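Long-range contacts in LSM2-LSM8 complex subunit lsm8 (Schizosaccharomyces pombe, PDB 6PPN), which forms part of the nuclear LSM2-LSM8 complex, which binds U6 snRNA ending in a cyclic 2',3' phosphate and speeds U4/U6 annealing during tri-snRNP biogenesis: residues Gln9-Ile14 and Val68-Glu73; Leu22-Gly27 and Ile35-Phe40; Phe40-Ser45 and Ile79-Ile84. One frame throughout, in Å; residues are numbered along the deposited sequence.

In the fold
All three contacts belong to the strongly bent antiparallel sheet of the Sm fold or attach to it. Interactions 1 and 2 are buried strand pairings joined side by side, since strands 10-15 and 20-28 are neighbours: V11 N meets G23 O, and R10 reaches over to S24 and D38. Both rest on backbone hydrogen bonds with aliphatic packing, but interaction 2 adds a beta bulge and two glycines whose backbone leaves no room for a side chain. Interaction 3 is smaller and only partly buried, and it fastens the segment after helix 73-78 with side chains, chiefly cation-pi and aliphatic. Strand 39-43 serves interactions 2 and 3; F40 packs in the former and merely starts the latter's first segment.

Interaction 1: residues Gln9-Ile14 and Val68-Glu73; sequences QRVQVI and VGLVNE
V11 lays its methyl CG1 against CG1 of V68, a tight carbon pair at 3.5 Å, where the first and last strands of the Sm fold meet. Strands 10-15 and 65-71 run antiparallel here, and the outer side of 65-71 is taken by a strand of a neighbouring subunit. CG1 of V68 stands anti to the backbone N (chi1 -178°), which turns that methyl at V11. Branched aliphatic residues suit this buried face, which V11 and V68 share with V13 and L70, and the loop residue F6 packs on both V11 and L70. With an alanine here in place of V11, both methyls go, which would probably open a gap beside V68 CG1 and loosen the hold on F6. Q12 and G69 form the hydrogen-bonded pair: Q12 N gives to G69 O at 2.7 Å, and G69 N returns a nearly straight bond (175°) to Q12 O at 2.9 Å. The extended side chain of Q12 carries NE2 away to the backbone of the neighbouring subunit. R10 contributes its aliphatic stem, R10 CG lying 3.5 Å from OE1 of the poorly ordered E73. Its guanidinium turns off to S24 OG and D38 O. At this end V71 N bonds to R10 O at 3.2 Å, and V71 CG1 sits 3.3 Å from R10 O.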
loop_
_atom_site.group_PDB
_atom_site.type_symbol
_atom_site.label_atom_id
_atom_site.label_comp_id
_atom_site.label_asym_id
_atom_site.label_seq_id
_atom_site.Cartn_x
_atom_site.Cartn_y
_atom_site.Cartn_z
ATOM N N GLN H 9 0.465 -27.891 3.964
ATOM C CA GLN H 9 0.604 -28.380 2.603
ATOM C C GLN H 9 1.502 -27.444 1.809
ATOM O O GLN H 9 1.736 -26.294 2.204
ATOM C CB GLN H 9 -0.762 -28.513 1.921
ATOM C CG GLN H 9 -1.713 -29.431 2.673
ATOM C CD GLN H 9 -3.161 -29.129 2.351
ATOM O OE1 GLN H 9 -3.691 -29.568 1.321
ATOM N NE2 GLN H 9 -3.800 -28.327 3.210
ATOM N N ARG H 10 2.018 -27.962 0.686
ATOM C CA ARG H 10 2.828 -27.158 -0.221
ATOM C C ARG H 10 1.964 -26.085 -0.851
ATOM O O ARG H 10 0.846 -26.345 -1.295
ATOM C CB ARG H 10 3.469 -28.001 -1.313
ATOM C CG ARG H 10 4.470 -29.006 -0.791
ATOM C CD ARG H 10 5.600 -28.367 0.043
ATOM N NE ARG H 10 6.611 -27.651 -0.743
ATOM C CZ ARG H 10 7.759 -27.178 -0.241
ATOM N NH1 ARG H 10 8.059 -27.347 1.041
ATOM N NH2 ARG H 10 8.623 -26.534 -1.024
ATOM N N VAL H 11 2.481 -24.875 -0.860
ATOM C CA VAL H 11 1.733 -23.687 -1.208
ATOM C C VAL H 11 2.655 -22.816 -2.051
ATOM O O VAL H 11 3.879 -22.902 -1.936
ATOM C CB VAL H 11 1.291 -23.031 0.112
ATOM C CG1 VAL H 11 1.646 -21.586 0.169
ATOM C CG2 VAL H 11 -0.177 -23.347 0.403
ATOM N N GLN H 12 2.083 -21.992 -2.922
ATOM C CA GLN H 12 2.873 -21.142 -3.805
ATOM C C GLN H 12 2.390 -19.710 -3.645
ATOM O O GLN H 12 1.257 -19.395 -3.995
ATOM C CB GLN H 12 2.772 -21.570 -5.272
ATOM C CG GLN H 12 3.342 -20.503 -6.230
ATOM C CD GLN H 12 3.413 -20.957 -7.681
ATOM O OE1 GLN H 12 4.236 -21.801 -8.039
ATOM N NE2 GLN H 12 2.549 -20.393 -8.523
ATOM N N VAL H 13 3.257 -18.837 -3.154
ATOM C CA VAL H 13 2.893 -17.467 -2.827
ATOM C C VAL H 13 3.391 -16.570 -3.936
ATOM O O VAL H 13 4.557 -16.671 -4.344
ATOM C CB VAL H 13 3.510 -17.021 -1.490
ATOM C CG1 VAL H 13 3.147 -15.554 -1.243
ATOM C CG2 VAL H 13 3.021 -17.903 -0.327
ATOM N N ILE H 14 2.516 -15.694 -4.419
ATOM C CA ILE H 14 2.891 -14.610 -5.313
ATOM C C ILE H 14 2.839 -13.335 -4.492
ATOM O O ILE H 14 1.782 -13.003 -3.932
ATOM C CB ILE H 14 1.949 -14.490 -6.513
ATOM C CG1 ILE H 14 1.771 -15.842 -7.173
ATOM C CG2 ILE H 14 2.523 -13.496 -7.492
ATOM C CD1 ILE H 14 2.905 -16.191 -7.937
ATOM N N VAL H 68 -2.058 -16.803 -2.590
ATOM C CA VAL H 68 -1.535 -18.066 -2.061
ATOM C C VAL H 68 -2.248 -19.210 -2.784
ATOM O O VAL H 68 -3.460 -19.385 -2.627
ATOM C CB VAL H 68 -1.733 -18.188 -0.540
ATOM C CG1 VAL H 68 -1.123 -19.491 -0.040
ATOM C CG2 VAL H 68 -1.124 -16.977 0.201
ATOM N N GLY H 69 -1.518 -19.974 -3.584
ATOM C CA GLY H 69 -2.087 -21.081 -4.337
ATOM C C GLY H 69 -1.694 -22.403 -3.702
ATOM O O GLY H 69 -0.592 -22.542 -3.196
ATOM N N LEU H 70 -2.601 -23.370 -3.724
ATOM C CA LEU H 70 -2.305 -24.704 -3.229
ATOM C C LEU H 70 -1.706 -25.490 -4.387
ATOM O O LEU H 70 -2.346 -25.626 -5.435
ATOM C CB LEU H 70 -3.582 -25.368 -2.715
ATOM C CG LEU H 70 -3.469 -26.741 -2.071
ATOM C CD1 LEU H 70 -2.770 -26.618 -0.724
ATOM C CD2 LEU H 70 -4.855 -27.307 -1.853
ATOM N N VAL H 71 -0.481 -25.989 -4.227
ATOM C CA VAL H 71 0.148 -26.664 -5.355
ATOM C C VAL H 71 -0.379 -28.092 -5.400
ATOM O O VAL H 71 -0.361 -28.827 -4.400
ATOM C CB VAL H 71 1.688 -26.596 -5.300
ATOM C CG1 VAL H 71 2.166 -25.591 -4.268
ATOM C CG2 VAL H 71 2.313 -27.923 -5.092
ATOM N N ASN H 72 -0.920 -28.459 -6.551
ATOM C CA ASN H 72 -1.494 -29.773 -6.738
ATOM C C ASN H 72 -0.361 -30.706 -7.085
ATOM O O ASN H 72 0.270 -30.542 -8.135
ATOM C CB ASN H 72 -2.534 -29.722 -7.847
ATOM C CG ASN H 72 -3.398 -30.941 -7.876
ATOM O OD1 ASN H 72 -3.096 -31.932 -8.540
ATOM N ND2 ASN H 72 -4.489 -30.883 -7.131
ATOM N N GLU H 73 -0.096 -31.681 -6.210
ATOM C CA GLU H 73 1.132 -32.451 -6.352
ATOM C C GLU H 73 1.172 -33.193 -7.681
ATOM O O GLU H 73 2.225 -33.254 -8.323
ATOM C CB GLU H 73 1.315 -33.417 -5.178
ATOM C CG GLU H 73 1.195 -32.810 -3.747
ATOM C CD GLU H 73 2.084 -31.569 -3.443
ATOM O OE1 GLU H 73 2.041 -31.091 -2.280
ATOM O OE2 GLU H 73 2.844 -31.084 -4.314
#

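Interaction 2: residues Leu22-Gly27 and Ile35-Phe40; sequences LGSLKG and ILSDSF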
loop_
_atom_site.group_PDB
_atom_site.type_symbol
_atom_site.label_atom_id
_atom_site.label_comp_id
_atom_site.label_asym_id
_atom_site.label_seq_id
_atom_site.Cartn_x
_atom_site.Cartn_y
_atom_site.Cartn_z
ATOM N N LEU H 22 7.617 -21.001 -3.000
ATOM C CA LEU H 22 6.882 -22.206 -2.666
ATOM C C LEU H 22 7.341 -22.700 -1.313
ATOM O O LEU H 22 8.533 -22.605 -0.986
ATOM C CB LEU H 22 7.120 -23.304 -3.703
ATOM C CG LEU H 22 6.422 -23.091 -5.047
ATOM C CD1 LEU H 22 7.270 -22.195 -5.953
ATOM C CD2 LEU H 22 6.134 -24.454 -5.700
ATOM N N GLY H 23 6.419 -23.259 -0.539
ATOM C CA GLY H 23 6.845 -23.892 0.704
ATOM C C GLY H 23 5.656 -24.452 1.452
ATOM O O GLY H 23 4.518 -24.355 1.004
ATOM N N SER H 24 5.944 -25.076 2.597
ATOM C CA SER H 24 4.885 -25.636 3.427
ATOM C C SER H 24 4.264 -24.575 4.324
ATOM O O SER H 24 4.972 -23.855 5.039
ATOM C CB SER H 24 5.438 -26.780 4.254
ATOM O OG SER H 24 6.029 -27.709 3.371
ATOM N N LEU H 25 2.937 -24.464 4.287
ATOM C CA LEU H 25 2.287 -23.425 5.082
ATOM C C LEU H 25 2.256 -23.901 6.523
ATOM O O LEU H 25 1.602 -24.900 6.844
ATOM C CB LEU H 25 0.887 -23.119 4.561
ATOM C CG LEU H 25 0.125 -21.987 5.269
ATOM C CD1 LEU H 25 0.890 -20.673 5.106
ATOM C CD2 LEU H 25 -1.270 -21.819 4.706
ATOM N N LYS H 26 2.997 -23.214 7.387
ATOM C CA LYS H 26 3.016 -23.577 8.793
ATOM C C LYS H 26 2.143 -22.662 9.632
ATOM O O LYS H 26 1.815 -23.009 10.767
ATOM C CB LYS H 26 4.458 -23.563 9.327
ATOM C CG LYS H 26 5.427 -24.351 8.458
ATOM C CD LYS H 26 5.151 -25.858 8.415
ATOM C CE LYS H 26 5.391 -26.555 9.720
ATOM N NZ LYS H 26 5.028 -28.028 9.637
ATOM N N GLY H 27 1.724 -21.522 9.107
ATOM C CA GLY H 27 0.799 -20.748 9.906
ATOM C C GLY H 27 0.507 -19.429 9.243
ATOM O O GLY H 27 1.246 -19.036 8.349
ATOM N N ILE H 35 3.877 -18.102 7.493
ATOM C CA ILE H 35 5.114 -18.844 7.711
ATOM C C ILE H 35 5.184 -19.937 6.654
ATOM O O ILE H 35 4.318 -20.820 6.613
ATOM C CB ILE H 35 5.171 -19.490 9.106
ATOM C CG1 ILE H 35 5.005 -18.468 10.222
ATOM C CG2 ILE H 35 6.496 -20.242 9.277
ATOM C CD1 ILE H 35 4.710 -19.135 11.582
ATOM N N LEU H 36 6.259 -19.951 5.877
ATOM C CA LEU H 36 6.564 -21.059 4.985
ATOM C C LEU H 36 7.848 -21.726 5.455
ATOM O O LEU H 36 8.800 -21.044 5.835
ATOM C CB LEU H 36 6.761 -20.575 3.555
ATOM C CG LEU H 36 5.645 -19.726 2.983
ATOM C CD1 LEU H 36 5.923 -19.470 1.515
ATOM C CD2 LEU H 36 4.378 -20.435 3.169
ATOM N N SER H 37 7.879 -23.054 5.456
ATOM C CA SER H 37 9.111 -23.768 5.756
ATOM C C SER H 37 9.511 -24.619 4.564
ATOM O O SER H 37 8.696 -24.890 3.679
ATOM C CB SER H 37 8.966 -24.633 7.002
ATOM O OG SER H 37 8.025 -25.655 6.781
ATOM N N ASP H 38 10.778 -25.025 4.539
ATOM C CA ASP H 38 11.357 -25.696 3.371
ATOM C C ASP H 38 11.019 -24.954 2.082
ATOM O O ASP H 38 10.698 -25.551 1.049
ATOM C CB ASP H 38 10.910 -27.151 3.299
ATOM C CG ASP H 38 11.559 -27.991 4.350
ATOM O OD1 ASP H 38 12.802 -28.134 4.294
ATOM O OD2 ASP H 38 10.845 -28.459 5.264
ATOM N N SER H 39 11.082 -23.641 2.143
ATOM C CA SER H 39 10.640 -22.837 1.019
ATOM C C SER H 39 11.778 -22.564 0.039
ATOM O O SER H 39 12.969 -22.708 0.340
ATOM C CB SER H 39 10.087 -21.507 1.500
ATOM O OG SER H 39 11.149 -20.796 2.080
ATOM N N PHE H 40 11.391 -22.179 -1.167
ATOM C CA PHE H 40 12.375 -21.777 -2.164
ATOM C C PHE H 40 11.692 -20.804 -3.108
ATOM O O PHE H 40 10.465 -20.753 -3.191
ATOM C CB PHE H 40 12.976 -22.992 -2.887
ATOM C CG PHE H 40 11.959 -23.851 -3.571
ATOM C CD1 PHE H 40 11.383 -24.920 -2.907
ATOM C CD2 PHE H 40 11.574 -23.589 -4.880
ATOM C CE1 PHE H 40 10.438 -25.715 -3.533
ATOM C CE2 PHE H 40 10.630 -24.385 -5.515
ATOM C CZ PHE H 40 10.066 -25.453 -4.841
#
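S24 and S37 face each other as a hydrogen-bonded pair in the beta hairpin of strands 20-28 and 34-36, part of the bent sheet of the Sm fold. The backbone bonds come first. S24 N gives to S37 O and S37 N to S24 O; K26 N gives to I35 O at 2.8 Å. Beyond the corner at S37 and D38, L22 and F40 exchange a second pair of bonds. Between these two pairs G23 is matched by both D38 and S39, a beta bulge that shifts the register by one.

The glycines follow from the backbone. G23 is almost fully extended (phi 179°), and a CB on it would clash with S39 CB. S39 CA meanwhile comes within 2.9 Å of L22 O in a CA-H...O contact. G27 has backbone angles that would jam a side chain against the carbonyl oxygen of K26.

Apolar contacts divide between the two faces. On one, L25 CD1 touches L36 CD2 at 4.0 Å, and L36 goes on to V13 in the interior. On the other, L22 places CB over one face of the F40 ring, 4.2 Å from the centroid, a CH-pi contact. A flat ring suits the spot because it offers a broad face to the leucine, which crosses it at a slant, with CD1 near CE2 and CD2 near CZ.

Polar side chains finish the account. S24 OG is bonded to R10 NH1. K26, which ends in a salt bridge with E8, folds round at its second and third torsions (chi2 -65°, chi3 -67°), and this brings K26 CD to 3.3 Å from S37 OG.

Interaction 3: residues Phe40-Ser45 and Ile79-Ile84; sequences FERIIS and IEWTKI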
loop_
_atom_site.group_PDB
_atom_site.type_symbol
_atom_site.label_atom_id
_atom_site.label_comp_id
_atom_site.label_asym_id
_atom_site.label_seq_id
_atom_site.Cartn_x
_atom_site.Cartn_y
_atom_site.Cartn_z
ATOM N N PHE H 40 11.391 -22.179 -1.167
ATOM C CA PHE H 40 12.375 -21.777 -2.164
ATOM C C PHE H 40 11.692 -20.804 -3.108
ATOM O O PHE H 40 10.465 -20.753 -3.191
ATOM C CB PHE H 40 12.976 -22.992 -2.887
ATOM C CG PHE H 40 11.959 -23.851 -3.571
ATOM C CD1 PHE H 40 11.383 -24.920 -2.907
ATOM C CD2 PHE H 40 11.574 -23.589 -4.880
ATOM C CE1 PHE H 40 10.438 -25.715 -3.533
ATOM C CE2 PHE H 40 10.630 -24.385 -5.515
ATOM C CZ PHE H 40 10.066 -25.453 -4.841
ATOM N N GLU H 41 12.483 -19.971 -3.771
ATOM C CA GLU H 41 11.935 -19.048 -4.754
ATOM C C GLU H 41 12.140 -19.648 -6.127
ATOM O O GLU H 41 13.158 -20.287 -6.369
ATOM C CB GLU H 41 12.605 -17.678 -4.698
ATOM C CG GLU H 41 12.173 -16.792 -5.845
ATOM C CD GLU H 41 12.598 -15.342 -5.704
ATOM O OE1 GLU H 41 12.085 -14.511 -6.483
ATOM O OE2 GLU H 41 13.417 -15.029 -4.814
ATOM N N ARG H 42 11.184 -19.432 -7.025
ATOM C CA ARG H 42 11.324 -19.818 -8.425
ATOM C C ARG H 42 11.396 -18.555 -9.262
ATOM O O ARG H 42 10.549 -17.664 -9.117
ATOM C CB ARG H 42 10.142 -20.661 -8.910
ATOM C CG ARG H 42 10.333 -22.138 -8.857
ATOM C CD ARG H 42 9.010 -22.857 -9.174
ATOM N NE ARG H 42 9.184 -24.305 -9.033
ATOM C CZ ARG H 42 8.192 -25.179 -8.918
ATOM N NH1 ARG H 42 6.939 -24.763 -8.927
ATOM N NH2 ARG H 42 8.459 -26.476 -8.790
ATOM N N ILE H 43 12.414 -18.462 -10.096
ATOM C CA ILE H 43 12.543 -17.361 -11.038
ATOM C C ILE H 43 12.386 -17.955 -12.428
ATOM O O ILE H 43 13.318 -18.556 -12.977
ATOM C CB ILE H 43 13.864 -16.609 -10.879
ATOM C CG1 ILE H 43 14.002 -16.110 -9.433
ATOM C CG2 ILE H 43 13.915 -15.459 -11.857
ATOM C CD1 ILE H 43 15.299 -15.403 -9.150
ATOM N N ILE H 44 11.174 -17.862 -12.946
ATOM C CA ILE H 44 10.846 -18.149 -14.336
ATOM C C ILE H 44 11.031 -16.869 -15.131
ATOM O O ILE H 44 10.628 -15.788 -14.693
ATOM C CB ILE H 44 9.400 -18.671 -14.452
ATOM C CG1 ILE H 44 9.300 -20.076 -13.886
ATOM C CG2 ILE H 44 8.845 -18.543 -15.886
ATOM C CD1 ILE H 44 7.873 -20.499 -13.660
ATOM N N SER H 45 11.668 -16.983 -16.290
ATOM C CA SER H 45 11.909 -15.854 -17.168
ATOM C C SER H 45 11.684 -16.310 -18.605
ATOM O O SER H 45 11.364 -17.471 -18.872
ATOM C CB SER H 45 13.323 -15.325 -16.988
ATOM O OG SER H 45 14.220 -16.192 -17.649
ATOM N N ILE H 79 4.792 -31.534 -14.677
ATOM C CA ILE H 79 5.446 -30.377 -15.288
ATOM C C ILE H 79 6.956 -30.474 -15.126
ATOM O O ILE H 79 7.457 -30.797 -14.038
ATOM C CB ILE H 79 4.916 -29.073 -14.666
ATOM C CG1 ILE H 79 3.407 -28.972 -14.854
ATOM C CG2 ILE H 79 5.598 -27.870 -15.277
ATOM C CD1 ILE H 79 2.806 -27.882 -14.080
ATOM N N GLU H 80 7.693 -30.177 -16.204
ATOM C CA GLU H 80 9.156 -30.067 -16.147
ATOM C C GLU H 80 9.516 -28.588 -16.058
ATOM O O GLU H 80 9.763 -27.924 -17.068
ATOM C CB GLU H 80 9.794 -30.711 -17.372
ATOM C CG GLU H 80 11.284 -30.958 -17.252
ATOM C CD GLU H 80 11.613 -32.106 -16.317
ATOM O OE1 GLU H 80 11.064 -33.219 -16.504
ATOM O OE2 GLU H 80 12.415 -31.891 -15.383
ATOM N N TRP H 81 9.593 -28.086 -14.821
ATOM C CA TRP H 81 9.808 -26.664 -14.582
ATOM C C TRP H 81 11.163 -26.177 -15.076
ATOM O O TRP H 81 11.338 -24.964 -15.262
ATOM C CB TRP H 81 9.667 -26.348 -13.093
ATOM C CG TRP H 81 8.260 -26.421 -12.547
ATOM C CD1 TRP H 81 7.737 -27.398 -11.741
ATOM C CD2 TRP H 81 7.203 -25.477 -12.763
ATOM N NE1 TRP H 81 6.423 -27.118 -11.449
ATOM C CE2 TRP H 81 6.073 -25.948 -12.067
ATOM C CE3 TRP H 81 7.101 -24.280 -13.482
ATOM C CZ2 TRP H 81 4.872 -25.270 -12.067
ATOM C CZ3 TRP H 81 5.912 -23.613 -13.484
ATOM C CH2 TRP H 81 4.811 -24.102 -12.774
ATOM N N THR H 82 12.129 -27.081 -15.271
ATOM C CA THR H 82 13.451 -26.660 -15.733
ATOM C C THR H 82 13.359 -25.947 -17.078
ATOM O O THR H 82 13.813 -24.804 -17.227
ATOM C CB THR H 82 14.388 -27.869 -15.816
ATOM N N LYS H 83 12.698 -26.575 -18.047
ATOM C CA LYS H 83 12.536 -26.008 -19.378
ATOM C C LYS H 83 11.316 -25.081 -19.503
ATOM O O LYS H 83 10.733 -24.992 -20.591
ATOM C CB LYS H 83 12.455 -27.141 -20.404
ATOM N N ILE H 84 10.912 -24.374 -18.437
ATOM C CA ILE H 84 9.735 -23.504 -18.485
ATOM C C ILE H 84 10.163 -22.045 -18.583
ATOM O O ILE H 84 11.016 -21.574 -17.819
ATOM C CB ILE H 84 8.813 -23.718 -17.270
ATOM C CG1 ILE H 84 7.971 -24.982 -17.449
ATOM C CG2 ILE H 84 7.890 -22.500 -17.057
ATOM C CD1 ILE H 84 6.630 -24.732 -18.143
#
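Over one face of the W81 indole sits the guanidinium of R42, a cation-pi contact that joins strand 39-43 of the Sm fold to the segment following helix 73-78. CZ of R42 lies 3.6 Å from the centroid of the W81 five-membered ring and only 10° off its normal, although the two planes are tilted 30° to each other. NH2 of R42 is 3.2 Å from W81 CD1. The arginine chain is straight from CG to NE, long enough to carry the charge out from the strand to the ring. An indole suits this place because its broad face takes the cation while its NE1 donates a hydrogen bond to D76 OD1. I79 CG2 covers the opposite face of the indole, so the ring is held between an aliphatic methyl and a cation.

Two residues on, just before S45 bonds through its backbone to G86, I44 approaches the six-membered part of W81 obliquely, with I44 CD1 3.7 Å from W81 CZ3. I44 and I84 also pack on side chains of a neighbouring subunit. The extended CG1-CD1 branch of isoleucine (chi2 166°) puts one methyl between the indole and I84, where I44 CD1 touches I84 CG2 at 3.9 Å.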